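PDB 6ECX: StiE protein from Stigmatella aurantiaca, which contains, in the piece described here, a domain that transfers methyl from S-adenosylmethionine to oxygen, within a multifunctional enzyme probably making a polyketide. Local coordinates for residues Val79-Val84 and Leu188-Asp193; Ile89-Asp94 and Met156-Leu161; Gln216-Phe221 and Glu300-Asn305; Asn224-Val229 and Phe288-Asp293. One frame throughout, in Å; residues are numbered along the deposited sequence.

Contact 1: Val79-Val84 and Leu188-Asp193; sequences VLFRAV and LLIMAD
Leu80 lies over Ile190, their CA atoms 6.6 Å apart, where the end of a helix passes across a sheet strand. Residues Val79-Leu80 are the last of that helix. Phe81 leaves helical geometry and opens a type I turn that runs to Val84. Leu188-Asp193 is extended throughout. The contact is apolar, and Ile190 is at its centre. The CG1 branch of Ile190 sits between the backbone N and the carbonyl carbon (chi1 56°). From there CD1 stands over the middle of the Phe81 ring, 3.5 Å from the centroid and 11° off the ring normal, a CH-pi contact. The other branch, CG2, lies 4.1 Å from Val84 CG2. Val84 CG2 also reaches Leu188 CD1 at 4.0 Å, the two side chains passing alongside and running opposite ways. Farther along the strand, Leu80 CD2 rests on the backbone at Met191 and lies 4.0 Å from Ala192 CB. The helix end is tied off locally: Val79 O accepts from Arg82 N and Arg82 NH1, which come from opposite faces of the carbonyl plane. Arg82 also forms a salt bridge with Asp230. Phe81 is close to Arg77, a residue that binds S-adenosylmethionine. Strand 187-196 runs between strands 157-163 and 283-292, and helix 64-80 ends over the face that carries Ile190, near Phe163 and His289.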
loop_
_atom_site.group_PDB
_atom_site.type_symbol
_atom_site.label_atom_id
_atom_site.label_comp_id
_atom_site.label_asym_id
_atom_site.label_seq_id
_atom_site.Cartn_x
_atom_site.Cartn_y
_atom_site.Cartn_z
ATOM N N VAL A 79 4.684 -10.113 3.579
ATOM C CA VAL A 79 4.991 -10.365 2.172
ATOM C C VAL A 79 5.581 -9.121 1.506
ATOM O O VAL A 79 6.539 -9.218 0.725
ATOM C CB VAL A 79 3.744 -10.868 1.431
ATOM C CG1 VAL A 79 4.084 -11.170 -0.028
ATOM C CG2 VAL A 79 3.181 -12.107 2.126
ATOM N N LEU A 80 5.021 -7.938 1.799
ATOM C CA LEU A 80 5.565 -6.685 1.269
ATOM C C LEU A 80 7.048 -6.514 1.577
ATOM O O LEU A 80 7.801 -5.986 0.753
ATOM C CB LEU A 80 4.792 -5.494 1.837
ATOM C CG LEU A 80 3.516 -5.119 1.089
ATOM C CD1 LEU A 80 2.563 -4.326 1.996
ATOM C CD2 LEU A 80 3.926 -4.292 -0.124
ATOM N N PHE A 81 7.473 -6.895 2.776
ATOM C CA PHE A 81 8.850 -6.698 3.215
ATOM C C PHE A 81 9.717 -7.932 2.990
ATOM O O PHE A 81 10.806 -8.007 3.549
ATOM C CB PHE A 81 8.886 -6.331 4.701
ATOM C CG PHE A 81 8.556 -4.895 4.992
ATOM C CD1 PHE A 81 9.563 -3.944 5.096
ATOM C CD2 PHE A 81 7.241 -4.504 5.207
ATOM C CE1 PHE A 81 9.257 -2.621 5.389
ATOM C CE2 PHE A 81 6.926 -3.193 5.506
ATOM C CZ PHE A 81 7.923 -2.245 5.596
ATOM N N ARG A 82 9.239 -8.908 2.203
ATOM C CA ARG A 82 9.881 -10.217 2.112
ATOM C C ARG A 82 11.372 -10.137 1.801
ATOM O O ARG A 82 12.149 -10.995 2.242
ATOM C CB ARG A 82 9.181 -11.063 1.037
ATOM C CG ARG A 82 9.261 -10.445 -0.377
ATOM C CD ARG A 82 8.220 -11.108 -1.296
ATOM N NE ARG A 82 8.206 -10.499 -2.629
ATOM C CZ ARG A 82 7.542 -9.384 -2.938
ATOM N NH1 ARG A 82 6.825 -8.743 -2.014
ATOM N NH2 ARG A 82 7.587 -8.908 -4.176
ATOM N N ALA A 83 11.789 -9.163 1.014
ATOM C CA ALA A 83 13.159 -9.139 0.527
ATOM C C ALA A 83 14.025 -8.121 1.248
ATOM O O ALA A 83 15.229 -8.066 0.979
ATOM C CB ALA A 83 13.182 -8.851 -0.979
ATOM N N VAL A 84 13.460 -7.341 2.181
ATOM C CA VAL A 84 14.176 -6.225 2.805
ATOM C C VAL A 84 14.923 -6.716 4.038
ATOM O O VAL A 84 14.359 -7.410 4.893
ATOM C CB VAL A 84 13.213 -5.088 3.178
ATOM C CG1 VAL A 84 13.965 -3.954 3.858
ATOM C CG2 VAL A 84 12.431 -4.594 1.955
ATOM N N LEU A 188 15.786 0.599 -2.190
ATOM C CA LEU A 188 14.602 -0.228 -2.417
ATOM C C LEU A 188 13.314 0.592 -2.322
ATOM O O LEU A 188 13.207 1.534 -1.532
ATOM C CB LEU A 188 14.536 -1.385 -1.403
ATOM C CG LEU A 188 15.774 -2.287 -1.297
ATOM C CD1 LEU A 188 15.605 -3.320 -0.184
ATOM C CD2 LEU A 188 16.049 -2.965 -2.635
ATOM N N LEU A 189 12.332 0.211 -3.132
ATOM C CA LEU A 189 10.975 0.767 -3.105
ATOM C C LEU A 189 10.032 -0.415 -2.972
ATOM O O LEU A 189 10.110 -1.347 -3.778
ATOM C CB LEU A 189 10.682 1.526 -4.402
ATOM C CG LEU A 189 9.235 1.944 -4.706
ATOM C CD1 LEU A 189 8.750 2.968 -3.666
ATOM C CD2 LEU A 189 9.157 2.487 -6.120
ATOM N N ILE A 190 9.194 -0.435 -1.935
ATOM C CA ILE A 190 8.178 -1.473 -1.839
ATOM C C ILE A 190 6.812 -0.790 -1.883
ATOM O O ILE A 190 6.603 0.249 -1.249
ATOM C CB ILE A 190 8.350 -2.385 -0.606
ATOM C CG1 ILE A 190 8.382 -1.612 0.690
ATOM C CG2 ILE A 190 9.662 -3.277 -0.739
ATOM C CD1 ILE A 190 8.523 -2.558 1.917
ATOM N N MET A 191 5.912 -1.341 -2.689
ATOM C CA MET A 191 4.618 -0.722 -2.892
ATOM C C MET A 191 3.551 -1.793 -2.908
ATOM O O MET A 191 3.793 -2.922 -3.340
ATOM C CB MET A 191 4.553 0.051 -4.206
ATOM C CG MET A 191 5.246 1.379 -4.179
ATOM S SD MET A 191 5.191 2.081 -5.825
ATOM C CE MET A 191 3.627 1.469 -6.430
ATOM N N ALA A 192 2.382 -1.436 -2.388
ATOM C CA ALA A 192 1.161 -2.183 -2.623
ATOM C C ALA A 192 0.264 -1.296 -3.473
ATOM O O ALA A 192 0.023 -0.137 -3.113
ATOM C CB ALA A 192 0.479 -2.561 -1.302
ATOM N N ASP A 193 -0.186 -1.820 -4.609
ATOM C CA ASP A 193 -1.042 -1.043 -5.495
ATOM C C ASP A 193 -1.681 -1.975 -6.518
ATOM O O ASP A 193 -1.462 -3.191 -6.511
ATOM C CB ASP A 193 -0.281 0.096 -6.169
ATOM C CG ASP A 193 -1.092 1.383 -6.192
ATOM O OD1 ASP A 193 -2.249 1.336 -6.637
ATOM O OD2 ASP A 193 -0.589 2.425 -5.735
#

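Contact 2: Ile89-Asp94 and Met156-Leu161; sequences IKNVMD and MYDLVL
Met93 CB stands over one face of the Tyr157 ring, 3.6 Å from the centroid. The edge of the ring, in its plane, meets Asn91 C. The Met93 chain bends at chi2 (72°), which carries SD back to the ring at 4.2 Å from the centroid. This Met-aromatic contact is oblique. Tyr157 OH reaches across strand 91-94 and bonds to Asp116 of strand 114-119. Strands 91-94 and 159-161 run parallel, 4.6 Å apart at their closest. Met93 N bonds to Leu159 O, and Leu161 N to Met93 O at 2.7 Å. These are central parallel strands of the Rossmann-like methyltransferase sheet, and Asp94, at the end of its strand, comes near the bound S-adenosylmethionine. Val92, Leu159 and Leu161 pack on one face of the sheet. Met93 and Val160 are on the other. At the start of the pair the chain turns a corner at Asp158. Asn91 O accepts from both Asp158 N and Leu159 N. The Asp158 carboxylate answers across the gap: OD2 takes Lys90 N at 2.8 Å through its anti lone pair, and Asn91 N weakly. A water accepts from Asn91 ND2 and donates to Met156 O and Asp158 OD1.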
loop_
_atom_site.group_PDB
_atom_site.type_symbol
_atom_site.label_atom_id
_atom_site.label_comp_id
_atom_site.label_asym_id
_atom_site.label_seq_id
_atom_site.Cartn_x
_atom_site.Cartn_y
_atom_site.Cartn_z
ATOM N N ILE A 89 19.698 -1.253 6.307
ATOM C CA ILE A 89 19.125 0.010 5.869
ATOM C C ILE A 89 19.285 1.039 6.976
ATOM O O ILE A 89 19.323 0.697 8.165
ATOM C CB ILE A 89 17.658 -0.261 5.483
ATOM C CG1 ILE A 89 17.644 -0.861 4.064
ATOM C CG2 ILE A 89 16.748 0.960 5.633
ATOM C CD1 ILE A 89 16.382 -1.567 3.751
ATOM N N LYS A 90 19.426 2.308 6.587
ATOM C CA LYS A 90 19.493 3.403 7.539
ATOM C C LYS A 90 18.259 4.294 7.516
ATOM O O LYS A 90 17.674 4.543 8.573
ATOM C CB LYS A 90 20.742 4.253 7.283
ATOM C CG LYS A 90 20.904 5.396 8.275
ATOM C CD LYS A 90 20.867 4.888 9.712
ATOM C CE LYS A 90 21.265 5.965 10.710
ATOM N NZ LYS A 90 21.531 5.354 12.046
ATOM N N ASN A 91 17.839 4.770 6.335
ATOM C CA ASN A 91 16.845 5.836 6.214
ATOM C C ASN A 91 15.647 5.343 5.412
ATOM O O ASN A 91 15.828 4.721 4.360
ATOM C CB ASN A 91 17.471 7.055 5.516
ATOM C CG ASN A 91 18.700 7.587 6.262
ATOM O OD1 ASN A 91 18.583 8.059 7.386
ATOM N ND2 ASN A 91 19.876 7.497 5.638
ATOM N N VAL A 92 14.431 5.657 5.897
ATOM C CA VAL A 92 13.169 5.181 5.326
ATOM C C VAL A 92 12.276 6.381 5.017
ATOM O O VAL A 92 12.175 7.312 5.821
ATOM C CB VAL A 92 12.429 4.216 6.291
ATOM C CG1 VAL A 92 11.108 3.671 5.652
ATOM C CG2 VAL A 92 13.345 3.069 6.762
ATOM N N MET A 93 11.611 6.351 3.860
ATOM C CA MET A 93 10.610 7.357 3.491
ATOM C C MET A 93 9.277 6.670 3.236
ATOM O O MET A 93 9.210 5.747 2.418
ATOM C CB MET A 93 11.034 8.122 2.233
ATOM C CG MET A 93 10.062 9.203 1.773
ATOM S SD MET A 93 10.131 10.621 2.906
ATOM C CE MET A 93 8.360 10.980 3.034
ATOM N N ASP A 94 8.205 7.132 3.910
ATOM C CA ASP A 94 6.839 6.649 3.663
ATOM C C ASP A 94 6.069 7.770 2.986
ATOM O O ASP A 94 5.717 8.764 3.639
ATOM C CB ASP A 94 6.154 6.244 4.971
ATOM C CG ASP A 94 4.753 5.655 4.759
ATOM O OD1 ASP A 94 4.109 5.905 3.715
ATOM O OD2 ASP A 94 4.291 4.923 5.666
ATOM N N MET A 156 17.845 11.682 1.776
ATOM C CA MET A 156 18.281 10.642 0.854
ATOM C C MET A 156 18.068 9.300 1.545
ATOM O O MET A 156 18.597 9.075 2.640
ATOM C CB MET A 156 19.748 10.859 0.467
ATOM C CG MET A 156 20.278 9.897 -0.573
ATOM S SD MET A 156 19.399 10.004 -2.149
ATOM C CE MET A 156 19.841 11.656 -2.678
ATOM N N TYR A 157 17.289 8.416 0.917
ATOM C CA TYR A 157 16.747 7.243 1.588
ATOM C C TYR A 157 17.301 5.947 1.011
ATOM O O TYR A 157 17.770 5.890 -0.129
ATOM C CB TYR A 157 15.209 7.258 1.504
ATOM C CG TYR A 157 14.675 8.507 2.163
ATOM C CD1 TYR A 157 14.526 8.570 3.547
ATOM C CD2 TYR A 157 14.415 9.651 1.420
ATOM C CE1 TYR A 157 14.098 9.745 4.184
ATOM C CE2 TYR A 157 13.976 10.825 2.042
ATOM C CZ TYR A 157 13.804 10.854 3.416
ATOM O OH TYR A 157 13.371 12.007 4.018
ATOM N N ASP A 158 17.259 4.906 1.845
ATOM C CA ASP A 158 17.604 3.548 1.456
ATOM C C ASP A 158 16.389 2.709 1.142
ATOM O O ASP A 158 16.486 1.759 0.357
ATOM C CB ASP A 158 18.377 2.865 2.586
ATOM C CG ASP A 158 19.638 3.613 2.958
ATOM O OD1 ASP A 158 20.231 4.253 2.076
ATOM O OD2 ASP A 158 20.026 3.553 4.134
ATOM N N LEU A 159 15.233 3.066 1.711
ATOM C CA LEU A 159 14.001 2.309 1.521
ATOM C C LEU A 159 12.861 3.307 1.435
ATOM O O LEU A 159 12.826 4.267 2.216
ATOM C CB LEU A 159 13.770 1.324 2.681
ATOM C CG LEU A 159 12.407 0.626 2.840
ATOM C CD1 LEU A 159 12.186 -0.384 1.711
ATOM C CD2 LEU A 159 12.336 -0.102 4.202
ATOM N N VAL A 160 11.961 3.110 0.462
ATOM C CA VAL A 160 10.783 3.960 0.271
ATOM C C VAL A 160 9.535 3.080 0.289
ATOM O O VAL A 160 9.508 2.017 -0.338
ATOM C CB VAL A 160 10.859 4.769 -1.042
ATOM C CG1 VAL A 160 9.576 5.600 -1.258
ATOM C CG2 VAL A 160 12.062 5.715 -1.055
ATOM N N LEU A 161 8.499 3.526 1.009
ATOM C CA LEU A 161 7.270 2.767 1.203
ATOM C C LEU A 161 6.114 3.526 0.559
ATOM O O LEU A 161 5.967 4.744 0.768
ATOM C CB LEU A 161 6.936 2.549 2.695
ATOM C CG LEU A 161 7.990 2.142 3.716
ATOM C CD1 LEU A 161 7.360 2.012 5.108
ATOM C CD2 LEU A 161 8.632 0.834 3.323
HETATM O O HOH W 1 20.419 6.844 3.044
#

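Contact 3: Gln216-Phe221 and Glu300-Asn305; sequences QWNKLF and ELFHLN
Asn218 and Phe302 make the tight part of this contact, with their flat groups stacked. The amide of Asn218 lies over one face of the Phe302 ring, the two planes 10° apart. ND2 is above the ring centre, 3.2 Å from its plane. Asn218 CG is anti to the backbone N (chi1 -167°), and this sends the amide across to the other helix. There ND2 donates to Phe302 O at 3.0 Å, in an almost straight bond within the amide plane. Asn218 OD1 accepts from Asn305 ND2 at 3.2 Å, the donor standing above the carbonyl plane. Both ends of the buried amide are thus paired, which fixes its rotation. The other end of Asn305 is held by the sheet: OD1 accepts from Leu228 N. The solvent side is looser. The exposed Lys219 adds little: its backbone N comes within 4.0 Å of Phe302 CE2. The helix axes are 9.2 Å apart at 144°. Helices 214-222 and 298-309 pack with their chains running roughly in opposite directions, a helix pair joined by a buried asparagine amide bonded at both ends to the partner helix, in a part of the methyltransferase domain away from the S-adenosylmethionine site.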
loop_
_atom_site.group_PDB
_atom_site.type_symbol
_atom_site.label_atom_id
_atom_site.label_comp_id
_atom_site.label_asym_id
_atom_site.label_seq_id
_atom_site.Cartn_x
_atom_site.Cartn_y
_atom_site.Cartn_z
ATOM N N GLN A 216 2.138 1.046 -18.245
ATOM C CA GLN A 216 2.167 2.375 -17.651
ATOM C C GLN A 216 3.034 2.403 -16.407
ATOM O O GLN A 216 3.867 3.303 -16.255
ATOM C CB GLN A 216 0.747 2.834 -17.349
ATOM C CG GLN A 216 0.032 3.308 -18.589
ATOM C CD GLN A 216 -1.407 3.655 -18.299
ATOM O OE1 GLN A 216 -2.103 2.910 -17.614
ATOM N NE2 GLN A 216 -1.860 4.796 -18.809
ATOM N N TRP A 217 2.880 1.416 -15.514
ATOM C CA TRP A 217 3.811 1.286 -14.390
ATOM C C TRP A 217 5.250 1.160 -14.877
ATOM O O TRP A 217 6.162 1.772 -14.313
ATOM C CB TRP A 217 3.478 0.068 -13.525
ATOM C CG TRP A 217 2.269 0.203 -12.615
ATOM C CD1 TRP A 217 1.125 -0.539 -12.664
ATOM C CD2 TRP A 217 2.106 1.111 -11.515
ATOM N NE1 TRP A 217 0.255 -0.149 -11.669
ATOM C CE2 TRP A 217 0.827 0.866 -10.956
ATOM C CE3 TRP A 217 2.904 2.114 -10.957
ATOM C CZ2 TRP A 217 0.334 1.587 -9.864
ATOM C CZ3 TRP A 217 2.412 2.831 -9.865
ATOM C CH2 TRP A 217 1.138 2.561 -9.334
ATOM N N ASN A 218 5.474 0.319 -15.892
ATOM C CA ASN A 218 6.811 0.130 -16.448
ATOM C C ASN A 218 7.412 1.456 -16.917
ATOM O O ASN A 218 8.579 1.749 -16.640
ATOM C CB ASN A 218 6.756 -0.887 -17.600
ATOM C CG ASN A 218 8.142 -1.367 -18.004
ATOM O OD1 ASN A 218 9.125 -0.873 -17.469
ATOM N ND2 ASN A 218 8.221 -2.327 -18.930
ATOM N N LYS A 219 6.631 2.279 -17.620
ATOM C CA LYS A 219 7.163 3.560 -18.074
ATOM C C LYS A 219 7.588 4.426 -16.892
ATOM O O LYS A 219 8.655 5.056 -16.923
ATOM C CB LYS A 219 6.110 4.271 -18.932
ATOM C CG LYS A 219 6.658 5.408 -19.786
ATOM C CD LYS A 219 5.618 5.848 -20.813
ATOM C CE LYS A 219 6.097 7.045 -21.618
ATOM N NZ LYS A 219 7.371 6.747 -22.333
ATOM N N LEU A 220 6.782 4.437 -15.825
ATOM C CA LEU A 220 7.132 5.203 -14.633
ATOM C C LEU A 220 8.424 4.701 -14.012
ATOM O O LEU A 220 9.280 5.500 -13.609
ATOM C CB LEU A 220 6.009 5.128 -13.599
ATOM C CG LEU A 220 4.736 5.908 -13.947
ATOM C CD1 LEU A 220 3.641 5.548 -12.960
ATOM C CD2 LEU A 220 5.031 7.394 -13.915
ATOM N N PHE A 221 8.552 3.381 -13.849
ATOM C CA PHE A 221 9.778 2.847 -13.244
ATOM C C PHE A 221 10.979 3.144 -14.131
ATOM O O PHE A 221 11.985 3.682 -13.672
ATOM C CB PHE A 221 9.676 1.329 -13.022
ATOM C CG PHE A 221 8.636 0.900 -12.007
ATOM C CD1 PHE A 221 7.972 1.832 -11.217
ATOM C CD2 PHE A 221 8.306 -0.448 -11.873
ATOM C CE1 PHE A 221 7.004 1.419 -10.293
ATOM C CE2 PHE A 221 7.346 -0.870 -10.963
ATOM C CZ PHE A 221 6.685 0.061 -10.170
ATOM N N GLU A 300 16.792 -0.578 -21.292
ATOM C CA GLU A 300 16.986 -1.946 -20.836
ATOM C C GLU A 300 16.259 -2.218 -19.521
ATOM O O GLU A 300 15.820 -3.350 -19.290
ATOM C CB GLU A 300 18.479 -2.258 -20.710
ATOM C CG GLU A 300 18.760 -3.725 -20.558
ATOM C CD GLU A 300 18.157 -4.571 -21.664
ATOM O OE1 GLU A 300 17.984 -4.084 -22.804
ATOM O OE2 GLU A 300 17.854 -5.749 -21.389
ATOM N N LEU A 301 16.103 -1.204 -18.667
ATOM C CA LEU A 301 15.203 -1.348 -17.529
ATOM C C LEU A 301 13.799 -1.704 -17.994
ATOM O O LEU A 301 13.147 -2.582 -17.417
ATOM C CB LEU A 301 15.160 -0.066 -16.693
ATOM C CG LEU A 301 16.451 0.390 -16.022
ATOM C CD1 LEU A 301 16.183 1.660 -15.240
ATOM C CD2 LEU A 301 16.999 -0.704 -15.125
ATOM N N PHE A 302 13.315 -1.023 -19.039
ATOM C CA PHE A 302 11.965 -1.288 -19.532
ATOM C C PHE A 302 11.842 -2.718 -20.042
ATOM O O PHE A 302 10.846 -3.404 -19.766
ATOM C CB PHE A 302 11.603 -0.289 -20.638
ATOM C CG PHE A 302 10.160 -0.359 -21.064
ATOM C CD1 PHE A 302 9.734 -1.318 -21.967
ATOM C CD2 PHE A 302 9.225 0.540 -20.557
ATOM C CE1 PHE A 302 8.397 -1.397 -22.348
ATOM C CE2 PHE A 302 7.886 0.467 -20.954
ATOM C CZ PHE A 302 7.481 -0.497 -21.837
ATOM N N HIS A 303 12.848 -3.173 -20.800
ATOM C CA HIS A 303 12.843 -4.527 -21.357
ATOM C C HIS A 303 12.786 -5.570 -20.244
ATOM O O HIS A 303 11.968 -6.498 -20.281
ATOM C CB HIS A 303 14.093 -4.702 -22.217
ATOM C CG HIS A 303 14.230 -6.055 -22.835
ATOM N ND1 HIS A 303 15.342 -6.847 -22.639
ATOM C CD2 HIS A 303 13.416 -6.743 -23.669
ATOM C CE1 HIS A 303 15.205 -7.969 -23.326
ATOM N NE2 HIS A 303 14.042 -7.933 -23.954
ATOM N N LEU A 304 13.628 -5.399 -19.225
ATOM C CA LEU A 304 13.681 -6.314 -18.090
ATOM C C LEU A 304 12.428 -6.209 -17.221
ATOM O O LEU A 304 11.866 -7.231 -16.810
ATOM C CB LEU A 304 14.951 -6.019 -17.273
ATOM C CG LEU A 304 16.279 -6.263 -18.030
ATOM C CD1 LEU A 304 17.532 -5.410 -17.532
ATOM C CD2 LEU A 304 16.571 -7.737 -18.004
ATOM N N ASN A 305 11.959 -4.987 -16.947
ATOM C CA ASN A 305 10.721 -4.838 -16.179
ATOM C C ASN A 305 9.555 -5.531 -16.862
ATOM O O ASN A 305 8.688 -6.094 -16.185
ATOM C CB ASN A 305 10.358 -3.366 -15.969
ATOM C CG ASN A 305 11.338 -2.645 -15.100
ATOM O OD1 ASN A 305 12.106 -3.264 -14.360
ATOM N ND2 ASN A 305 11.315 -1.315 -15.162
#

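Contact 4: Asn224-Val229 and Phe288-Asp293; sequences NHLRLV and FHVQKD
Asp293 N donates to His225 O at 2.8 Å, in a bond of 170° at one end of two antiparallel strands. Arg227 and Gln291 follow as a hydrogen-bonded pair, each giving its N to the other's O. Val229 N bonds to His289 O at 2.8 Å. In one of its two modelled conformers Arg227, beside Gln291 on one face, bends at chi3 (79°) to bring its guanidinium to two acceptors. NH1 donates to Gln291 OE1 at 3.1 Å, and NH2 makes a salt bridge with Asp293 OD2 at 3.2 Å whose hydrogen bond is weak. The second conformer leaves these bonds less certain. Asp293 OD1 is taken by Ser296. On the other face Leu226 CB meets Val290 CG1 at 3.7 Å, and Leu228 CD1 approaches the ring edge of Phe288. Lys292 NZ bonds to Leu183 O and forms a salt bridge with Asp180, which also accepts from His225 ND1. Strand 283-292 is the reversed strand, between 187-196 and 226-233, as in the class I methyltransferase fold.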
loop_
_atom_site.group_PDB
_atom_site.type_symbol
_atom_site.label_atom_id
_atom_site.label_comp_id
_atom_site.label_asym_id
_atom_site.label_seq_id
_atom_site.Cartn_x
_atom_site.Cartn_y
_atom_site.Cartn_z
ATOM N N ASN A 224 12.574 6.513 -14.491
ATOM C CA ASN A 224 13.056 7.061 -13.234
ATOM C C ASN A 224 14.026 6.100 -12.539
ATOM O O ASN A 224 14.080 6.031 -11.312
ATOM C CB ASN A 224 11.860 7.441 -12.359
ATOM C CG ASN A 224 11.094 8.626 -12.946
ATOM O OD1 ASN A 224 11.564 9.752 -12.852
ATOM N ND2 ASN A 224 9.954 8.373 -13.595
ATOM N N HIS A 225 14.790 5.342 -13.324
ATOM C CA HIS A 225 15.906 4.544 -12.809
ATOM C C HIS A 225 15.443 3.486 -11.812
ATOM O O HIS A 225 16.135 3.197 -10.837
ATOM C CB HIS A 225 16.983 5.436 -12.172
ATOM C CG HIS A 225 17.542 6.463 -13.109
ATOM N ND1 HIS A 225 17.213 7.800 -13.034
ATOM C CD2 HIS A 225 18.388 6.342 -14.162
ATOM C CE1 HIS A 225 17.831 8.458 -13.999
ATOM N NE2 HIS A 225 18.549 7.596 -14.697
ATOM N N LEU A 226 14.296 2.859 -12.074
ATOM C CA LEU A 226 13.745 1.862 -11.162
ATOM C C LEU A 226 13.553 0.547 -11.892
ATOM O O LEU A 226 13.013 0.520 -13.007
ATOM C CB LEU A 226 12.408 2.340 -10.558
ATOM C CG LEU A 226 12.502 3.582 -9.669
ATOM C CD1 LEU A 226 11.122 4.187 -9.390
ATOM C CD2 LEU A 226 13.225 3.249 -8.355
ATOM N N ARG A 227 13.979 -0.541 -11.253
ATOM C CA ARG A 227 13.869 -1.880 -11.808
ATOM C C ARG A 227 12.943 -2.708 -10.930
ATOM O O ARG A 227 13.160 -2.813 -9.718
ATOM C CB ARG A 227 15.242 -2.562 -11.910
ATOM C CG ARG A 227 15.251 -3.760 -12.869
ATOM C CD ARG A 227 16.643 -4.355 -13.001
ATOM N NE ARG A 227 16.948 -5.194 -11.847
ATOM C CZ ARG A 227 17.638 -4.786 -10.790
ATOM N NH1 ARG A 227 17.851 -5.613 -9.781
ATOM N NH2 ARG A 227 18.141 -3.559 -10.754
ATOM N N LEU A 228 11.912 -3.291 -11.542
ATOM C CA LEU A 228 11.063 -4.222 -10.821
ATOM C C LEU A 228 11.828 -5.517 -10.590
ATOM O O LEU A 228 12.237 -6.176 -11.553
ATOM C CB LEU A 228 9.804 -4.490 -11.637
ATOM C CG LEU A 228 8.856 -5.551 -11.079
ATOM C CD1 LEU A 228 8.370 -5.168 -9.657
ATOM C CD2 LEU A 228 7.642 -5.704 -12.037
ATOM N N VAL A 229 12.027 -5.884 -9.329
ATOM C CA VAL A 229 12.755 -7.115 -8.992
ATOM C C VAL A 229 11.817 -8.313 -8.924
ATOM O O VAL A 229 12.109 -9.366 -9.494
ATOM C CB VAL A 229 13.528 -6.932 -7.667
ATOM C CG1 VAL A 229 14.162 -8.280 -7.205
ATOM C CG2 VAL A 229 14.588 -5.849 -7.811
ATOM N N PHE A 288 4.846 -4.929 -4.920
ATOM C CA PHE A 288 6.014 -4.672 -5.753
ATOM C C PHE A 288 7.270 -4.639 -4.890
ATOM O O PHE A 288 7.286 -4.007 -3.827
ATOM C CB PHE A 288 5.909 -3.322 -6.469
ATOM C CG PHE A 288 4.703 -3.163 -7.376
ATOM C CD1 PHE A 288 3.453 -2.838 -6.850
ATOM C CD2 PHE A 288 4.842 -3.245 -8.754
ATOM C CE1 PHE A 288 2.362 -2.652 -7.685
ATOM C CE2 PHE A 288 3.763 -3.057 -9.597
ATOM C CZ PHE A 288 2.516 -2.763 -9.064
ATOM N N HIS A 289 8.335 -5.280 -5.364
ATOM C CA HIS A 289 9.674 -5.048 -4.828
ATOM C C HIS A 289 10.539 -4.493 -5.955
ATOM O O HIS A 289 10.760 -5.175 -6.962
ATOM C CB HIS A 289 10.288 -6.327 -4.255
ATOM C CG HIS A 289 11.604 -6.107 -3.573
ATOM N ND1 HIS A 289 12.812 -6.266 -4.216
ATOM C CD2 HIS A 289 11.900 -5.708 -2.313
ATOM C CE1 HIS A 289 13.798 -5.983 -3.383
ATOM N NE2 HIS A 289 13.271 -5.647 -2.219
ATOM N N VAL A 290 11.029 -3.270 -5.775
ATOM C CA VAL A 290 11.678 -2.480 -6.813
ATOM C C VAL A 290 13.036 -2.025 -6.287
ATOM O O VAL A 290 13.175 -1.714 -5.097
ATOM C CB VAL A 290 10.790 -1.268 -7.182
ATOM C CG1 VAL A 290 11.449 -0.351 -8.213
ATOM C CG2 VAL A 290 9.392 -1.764 -7.661
ATOM N N GLN A 291 14.038 -1.962 -7.169
ATOM C CA GLN A 291 15.359 -1.478 -6.781
ATOM C C GLN A 291 15.788 -0.313 -7.676
ATOM O O GLN A 291 15.600 -0.349 -8.885
ATOM C CB GLN A 291 16.405 -2.605 -6.834
ATOM C CG GLN A 291 17.769 -2.161 -6.286
ATOM C CD GLN A 291 18.824 -3.238 -6.388
ATOM O OE1 GLN A 291 18.679 -4.190 -7.143
ATOM N NE2 GLN A 291 19.866 -3.118 -5.585
ATOM N N LYS A 292 16.364 0.731 -7.089
ATOM C CA LYS A 292 16.954 1.775 -7.925
ATOM C C LYS A 292 18.194 1.257 -8.657
ATOM O O LYS A 292 19.055 0.581 -8.074
ATOM C CB LYS A 292 17.338 2.989 -7.072
ATOM C CG LYS A 292 17.977 4.073 -7.907
ATOM C CD LYS A 292 18.095 5.372 -7.147
ATOM C CE LYS A 292 18.727 6.445 -8.029
ATOM N NZ LYS A 292 18.569 7.763 -7.357
ATOM N N ASP A 293 18.287 1.584 -9.943
ATOM C CA ASP A 293 19.351 1.088 -10.842
ATOM C C ASP A 293 19.768 2.293 -11.689
ATOM O O ASP A 293 19.312 2.489 -12.808
ATOM C CB ASP A 293 18.834 -0.067 -11.703
ATOM C CG ASP A 293 19.915 -0.758 -12.506
ATOM O OD1 ASP A 293 21.023 -0.215 -12.703
ATOM O OD2 ASP A 293 19.617 -1.868 -12.984
#

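Overall arrangement
Contacts 1, 2 and 4 share one sheet. Contact 1 joins contact 2 on one side through Leu188 O and Val160 N, 2.8 Å apart, and contact 4 on the other through Met191 O and Phe288 N, also 2.8 Å apart. Contacts 2 and 4 do not touch, and their centres are 14 Å apart. Contact 3 is a helix pair beside contact 4, their centres 9 Å apart, with Phe221 O 2.9 Å from Leu226 N. Along the chain, contact 2 is nested inside contact 1, and contact 4 inside contact 3. The ligand lies nearest contacts 2 and 1: S-adenosylmethionine is about 5 Å from the Asp94 side chain and 7 Å from that of Leu80.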